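Local coordinates for protein quinoline 2-oxidoreductase medium subunit (Pseudomonas putida, PDB 1T3Q) that binds FAD as the medium subunit of the molybdenum hydroxylase quinoline 2-oxidoreductase and probably takes part in its electron transfer through that flavin, at residues M128-A133 with E170-P174; R205-I211 with N227-K233. All coordinates share one frame; numbering follows the deposited sequence.

Contacts 1 and 2 are two examples of one principle, the C-terminal end of a short helix laid against a strand of an antiparallel sheet. In contact 1 the helix leaves through a glycine turn and packs on its strand by apolar contact and one water; in contact 2 the turn beyond the helix also exchanges backbone hydrogen bonds with the strand. The first belongs to the FAD-binding domain, with the Met128 side chain about 11 Å from the bound FAD; the second belongs to the CO dehydrogenase flavoprotein C-terminal domain, away from the FAD pocket. Their centres lie 19 Å apart and their nearest atoms about 5 Å, without touching.

Contact 1. Residues M128-A133 with E170-P174; sequences MATLGA and EIPIP
Ala133 and Ile171 bring their CA atoms to 4.5 Å where the chain, leaving helix 123-130, comes alongside the end of strand 165-172. The helix stops in a Schellman motif: Gly132, with positive phi, gives its N-H to Ala129 O, and Ala133 N reaches back to Met128 O over 2.9 Å. The turn thus set faces Ile171, whose two branches divide the work. Its CG1 lies opposite the carbonyl carbon (chi1 -51°), which carries CD1 to within 3.5 Å of Met128 SD. The methionine, bent at its second and third torsions, crosses the isoleucine at about a right angle, and its CE also touches CD1. The other branch, CG2, meets both CB and CD1 of Leu131, while the methyl of Ala133 abuts CG1 at 4.0 Å. Pro172 brings no N-H to this junction; instead its CD rests 3.4 Å from Gly132 O. A single water provides the polar link, donating to Leu131 O at 2.6 Å and to Pro172 O at 2.7 Å and so bridging the two carbonyls. The bond to CB of Glu170 points away from the helix end, and its OE1 forms a salt bridge with Arg168 NE. Met128 also touches Val169 of the same strand and Ala148 of helix 148-151. Through backbone hydrogen bonds of Glu170 with Thr134 and of Ile171 with Leu69, strand 165-172 runs between strands 134-139 and 68-72 of the FAD-domain sheet, and Leu131 reaches across to Trp178 on strand 177-183 of the following sheet.

Contact 2. Residues R205-I211 with N227-K233; sequences RCVAARI and NDFLVGK
The Arg205 guanidinium meets Gly232 at its edge, with Gly232 O almost in the guanidinium plane: NH2 donates to that oxygen over 2.9 Å with an N-H...O angle of 161°. The arginine's CG, anti to the backbone N (chi1 -165°), and CD both lie against Gly232 O, and the bend at chi3 then turns the guanidinium toward the same oxygen. On the other segment, one face of the Phe229 ring carries Lys233 CD, offset toward the rim, and the lysine continues until NZ gives a 2.6 Å hydrogen bond to Phe229 O, a carbonyl of the last helical turn, in its carbonyl plane. At the far end the Arg210 and Asn227 side chains cross obliquely, guanidinium and amide planes 45° apart. That amide fills the corner between Ala209 and Ile211, its CG 3.2 Å from Ala209 O. With an alanine here the amide is gone, and the strand backbone at Ala209 and Ile211 would probably lose its polar neighbour and face a gap. Between the two ends, Leu230 supplies the apolar filling: its CD1 meets Ile211 CD1 at 3.8 Å and Ala209 CB at 3.9 Å, and its CB approaches Cys206 SG. Beyond it the chain makes a type II turn from Leu230 to Lys233, in which Gly232 has the positive phi this turn favours at its third position. Cys206 is gripped twice by the turn, its N bonding to Lys233 O at 3.0 Å and its O accepting from Gly232 N at 2.6 Å. Past Cys206, Val207 and Ala208 form a classic beta bulge opposite Ser200 of strand 193-202. Helix 224-230 lies on strand 205-214, while Leu230 and Phe229 reach helix 237-248 and Ile211 touches helix 261-284.

Contact 1. Residues M128-A133 with E170-P174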
loop_
_atom_site.group_PDB
_atom_site.type_symbol
_atom_site.label_atom_id
_atom_site.label_comp_id
_atom_site.label_asym_id
_atom_site.label_seq_id
_atom_site.Cartn_x
_atom_site.Cartn_y
_atom_site.Cartn_z
ATOM N N MET C 128 -18.070 -48.192 -23.507
ATOM C CA MET C 128 -18.547 -48.208 -24.886
ATOM C C MET C 128 -18.126 -49.484 -25.610
ATOM O O MET C 128 -18.920 -50.080 -26.336
ATOM C CB MET C 128 -18.037 -46.978 -25.639
ATOM C CG MET C 128 -18.580 -45.662 -25.105
ATOM S SD MET C 128 -20.393 -45.606 -25.041
ATOM C CE MET C 128 -20.704 -45.965 -23.291
ATOM N N ALA C 129 -16.881 -49.905 -25.407
ATOM C CA ALA C 129 -16.387 -51.121 -26.045
ATOM C C ALA C 129 -17.173 -52.318 -25.539
ATOM O O ALA C 129 -17.609 -53.166 -26.318
ATOM C CB ALA C 129 -14.896 -51.311 -25.746
ATOM N N THR C 130 -17.358 -52.370 -24.224
ATOM C CA THR C 130 -18.077 -53.453 -23.575
ATOM C C THR C 130 -19.541 -53.537 -24.006
ATOM O O THR C 130 -20.101 -54.629 -24.127
ATOM C CB THR C 130 -17.994 -53.298 -22.040
ATOM O OG1 THR C 130 -16.621 -53.379 -21.634
ATOM C CG2 THR C 130 -18.782 -54.383 -21.342
ATOM N N LEU C 131 -20.160 -52.386 -24.234
ATOM C CA LEU C 131 -21.557 -52.354 -24.650
ATOM C C LEU C 131 -21.702 -52.514 -26.157
ATOM O O LEU C 131 -22.808 -52.447 -26.692
ATOM C CB LEU C 131 -22.206 -51.044 -24.203
ATOM C CG LEU C 131 -22.326 -50.896 -22.687
ATOM C CD1 LEU C 131 -22.928 -49.546 -22.354
ATOM C CD2 LEU C 131 -23.184 -52.027 -22.130
ATOM N N GLY C 132 -20.581 -52.724 -26.837
ATOM C CA GLY C 132 -20.608 -52.898 -28.279
ATOM C C GLY C 132 -21.135 -51.692 -29.032
ATOM O O GLY C 132 -21.914 -51.830 -29.973
ATOM N N ALA C 133 -20.708 -50.502 -28.632
ATOM C CA ALA C 133 -21.162 -49.292 -29.298
ATOM C C ALA C 133 -20.411 -49.069 -30.608
ATOM O O ALA C 133 -19.390 -49.705 -30.874
ATOM C CB ALA C 133 -20.982 -48.090 -28.379
ATOM N N GLU C 170 -23.230 -44.520 -30.987
ATOM C CA GLU C 170 -24.511 -45.196 -31.005
ATOM C C GLU C 170 -24.379 -46.453 -30.164
ATOM O O GLU C 170 -23.561 -47.325 -30.449
ATOM C CB GLU C 170 -24.927 -45.507 -32.448
ATOM C CG GLU C 170 -25.297 -44.240 -33.229
ATOM C CD GLU C 170 -25.899 -44.506 -34.602
ATOM O OE1 GLU C 170 -26.186 -43.521 -35.313
ATOM O OE2 GLU C 170 -26.086 -45.685 -34.972
ATOM N N ILE C 171 -25.172 -46.516 -29.101
ATOM C CA ILE C 171 -25.147 -47.644 -28.182
ATOM C C ILE C 171 -26.382 -48.514 -28.332
ATOM O O ILE C 171 -27.506 -48.041 -28.161
ATOM C CB ILE C 171 -25.096 -47.169 -26.716
ATOM C CG1 ILE C 171 -23.978 -46.143 -26.534
ATOM C CG2 ILE C 171 -24.877 -48.358 -25.791
ATOM C CD1 ILE C 171 -23.936 -45.534 -25.150
ATOM N N PRO C 172 -26.192 -49.801 -28.658
ATOM C CA PRO C 172 -27.338 -50.700 -28.809
ATOM C C PRO C 172 -27.986 -50.882 -27.444
ATOM O O PRO C 172 -27.293 -51.131 -26.458
ATOM C CB PRO C 172 -26.699 -51.998 -29.299
ATOM C CG PRO C 172 -25.455 -51.538 -29.990
ATOM C CD PRO C 172 -24.944 -50.474 -29.055
ATOM N N ILE C 173 -29.305 -50.740 -27.371
ATOM C CA ILE C 173 -29.989 -50.924 -26.100
ATOM C C ILE C 173 -29.708 -52.363 -25.667
ATOM O O ILE C 173 -30.129 -53.317 -26.322
ATOM C CB ILE C 173 -31.506 -50.684 -26.246
ATOM C CG1 ILE C 173 -31.750 -49.221 -26.632
ATOM C CG2 ILE C 173 -32.218 -51.020 -24.942
ATOM C CD1 ILE C 173 -33.203 -48.865 -26.852
ATOM N N PRO C 174 -28.976 -52.536 -24.558
ATOM C CA PRO C 174 -28.637 -53.872 -24.058
ATOM C C PRO C 174 -29.793 -54.789 -23.666
ATOM O O PRO C 174 -30.808 -54.349 -23.129
ATOM C CB PRO C 174 -27.710 -53.571 -22.880
ATOM C CG PRO C 174 -28.223 -52.255 -22.381
ATOM C CD PRO C 174 -28.455 -51.490 -23.658
HETATM O O HOH W 1 -25.254 -52.749 -25.821
#

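Contact 2. Residues R205-I211 with N227-K233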
loop_
_atom_site.group_PDB
_atom_site.type_symbol
_atom_site.label_atom_id
_atom_site.label_comp_id
_atom_site.label_asym_id
_atom_site.label_seq_id
_atom_site.Cartn_x
_atom_site.Cartn_y
_atom_site.Cartn_z
ATOM N N ARG C 205 -30.819 -69.331 -13.294
ATOM C CA ARG C 205 -29.676 -69.830 -14.040
ATOM C C ARG C 205 -29.216 -68.864 -15.133
ATOM O O ARG C 205 -30.030 -68.273 -15.842
ATOM C CB ARG C 205 -30.046 -71.190 -14.645
ATOM C CG ARG C 205 -28.888 -72.016 -15.157
ATOM C CD ARG C 205 -29.392 -73.383 -15.585
ATOM N NE ARG C 205 -29.988 -74.116 -14.470
ATOM C CZ ARG C 205 -29.292 -74.766 -13.545
ATOM N NH1 ARG C 205 -29.917 -75.400 -12.567
ATOM N NH2 ARG C 205 -27.968 -74.796 -13.606
ATOM N N CYS C 206 -27.902 -68.711 -15.262
ATOM C CA CYS C 206 -27.330 -67.827 -16.272
ATOM C C CYS C 206 -27.385 -68.486 -17.645
ATOM O O CYS C 206 -26.991 -69.638 -17.802
ATOM C CB CYS C 206 -25.873 -67.491 -15.921
ATOM S SG CYS C 206 -25.027 -66.455 -17.148
ATOM N N VAL C 207 -27.881 -67.752 -18.635
ATOM C CA VAL C 207 -27.976 -68.275 -19.993
ATOM C C VAL C 207 -27.006 -67.542 -20.916
ATOM O O VAL C 207 -26.593 -68.071 -21.943
ATOM C CB VAL C 207 -29.415 -68.134 -20.549
ATOM C CG1 VAL C 207 -30.393 -68.867 -19.640
ATOM C CG2 VAL C 207 -29.798 -66.670 -20.659
ATOM N N ALA C 208 -26.642 -66.322 -20.535
ATOM C CA ALA C 208 -25.712 -65.521 -21.318
ATOM C C ALA C 208 -24.947 -64.597 -20.380
ATOM O O ALA C 208 -25.521 -64.042 -19.444
ATOM C CB ALA C 208 -26.468 -64.700 -22.357
ATOM N N ALA C 209 -23.655 -64.431 -20.636
ATOM C CA ALA C 209 -22.834 -63.575 -19.795
ATOM C C ALA C 209 -21.750 -62.858 -20.582
ATOM O O ALA C 209 -21.179 -63.410 -21.520
ATOM C CB ALA C 209 -22.195 -64.401 -18.672
ATOM N N ARG C 210 -21.492 -61.612 -20.196
ATOM C CA ARG C 210 -20.447 -60.796 -20.800
ATOM C C ARG C 210 -19.732 -60.131 -19.631
ATOM O O ARG C 210 -20.274 -59.232 -18.988
ATOM C CB ARG C 210 -21.031 -59.731 -21.738
ATOM C CG ARG C 210 -21.590 -60.281 -23.047
ATOM C CD ARG C 210 -20.494 -60.818 -23.974
ATOM N NE ARG C 210 -19.643 -59.756 -24.513
ATOM C CZ ARG C 210 -18.709 -59.943 -25.444
ATOM N NH1 ARG C 210 -18.496 -61.154 -25.945
ATOM N NH2 ARG C 210 -17.984 -58.918 -25.874
ATOM N N ILE C 211 -18.526 -60.609 -19.346
ATOM C CA ILE C 211 -17.709 -60.089 -18.258
ATOM C C ILE C 211 -16.554 -59.314 -18.873
ATOM O O ILE C 211 -15.870 -59.823 -19.763
ATOM C CB ILE C 211 -17.133 -61.238 -17.402
ATOM C CG1 ILE C 211 -18.255 -62.194 -16.988
ATOM C CG2 ILE C 211 -16.418 -60.672 -16.176
ATOM C CD1 ILE C 211 -19.415 -61.523 -16.274
ATOM N N ASN C 227 -17.050 -65.798 -19.487
ATOM C CA ASN C 227 -18.354 -65.796 -20.151
ATOM C C ASN C 227 -18.813 -67.234 -20.381
ATOM O O ASN C 227 -19.904 -67.630 -19.970
ATOM C CB ASN C 227 -18.274 -65.093 -21.514
ATOM C CG ASN C 227 -17.939 -63.615 -21.403
ATOM O OD1 ASN C 227 -17.769 -62.932 -22.417
ATOM N ND2 ASN C 227 -17.849 -63.114 -20.184
ATOM N N ASP C 228 -17.962 -68.005 -21.049
ATOM C CA ASP C 228 -18.253 -69.398 -21.369
ATOM C C ASP C 228 -18.521 -70.241 -20.122
ATOM O O ASP C 228 -19.427 -71.071 -20.111
ATOM C CB ASP C 228 -17.093 -69.996 -22.173
ATOM C CG ASP C 228 -16.954 -69.371 -23.558
ATOM O OD1 ASP C 228 -16.003 -69.736 -24.283
ATOM O OD2 ASP C 228 -17.796 -68.520 -23.925
ATOM N N PHE C 229 -17.734 -70.020 -19.075
ATOM C CA PHE C 229 -17.896 -70.756 -17.825
ATOM C C PHE C 229 -19.244 -70.507 -17.154
ATOM O O PHE C 229 -19.871 -71.434 -16.639
ATOM C CB PHE C 229 -16.783 -70.379 -16.845
ATOM C CG PHE C 229 -16.991 -70.919 -15.460
ATOM C CD1 PHE C 229 -16.745 -72.257 -15.173
ATOM C CD2 PHE C 229 -17.463 -70.093 -14.444
ATOM C CE1 PHE C 229 -16.963 -72.766 -13.891
ATOM C CE2 PHE C 229 -17.686 -70.593 -13.157
ATOM C CZ PHE C 229 -17.435 -71.929 -12.884
ATOM N N LEU C 230 -19.688 -69.256 -17.156
ATOM C CA LEU C 230 -20.947 -68.888 -16.519
ATOM C C LEU C 230 -22.216 -69.414 -17.189
ATOM O O LEU C 230 -23.254 -69.543 -16.538
ATOM C CB LEU C 230 -21.033 -67.362 -16.391
ATOM C CG LEU C 230 -20.100 -66.720 -15.360
ATOM C CD1 LEU C 230 -20.150 -65.204 -15.475
ATOM C CD2 LEU C 230 -20.509 -67.161 -13.962
ATOM N N VAL C 231 -22.139 -69.719 -18.480
ATOM C CA VAL C 231 -23.303 -70.215 -19.210
ATOM C C VAL C 231 -23.876 -71.504 -18.623
ATOM O O VAL C 231 -23.199 -72.534 -18.580
ATOM C CB VAL C 231 -22.966 -70.462 -20.696
ATOM C CG1 VAL C 231 -24.183 -71.025 -21.421
ATOM C CG2 VAL C 231 -22.522 -69.163 -21.346
ATOM N N GLY C 232 -25.127 -71.426 -18.172
ATOM C CA GLY C 232 -25.802 -72.579 -17.605
ATOM C C GLY C 232 -25.605 -72.781 -16.113
ATOM O O GLY C 232 -26.080 -73.764 -15.544
ATOM N N LYS C 233 -24.918 -71.856 -15.458
ATOM C CA LYS C 233 -24.688 -72.024 -14.033
ATOM C C LYS C 233 -25.516 -71.137 -13.117
ATOM O O LYS C 233 -25.918 -70.031 -13.486
ATOM C CB LYS C 233 -23.194 -71.849 -13.727
ATOM C CG LYS C 233 -22.347 -72.930 -14.379
ATOM C CD LYS C 233 -20.928 -72.956 -13.868
ATOM C CE LYS C 233 -20.165 -74.096 -14.510
ATOM N NZ LYS C 233 -20.169 -73.965 -15.994
#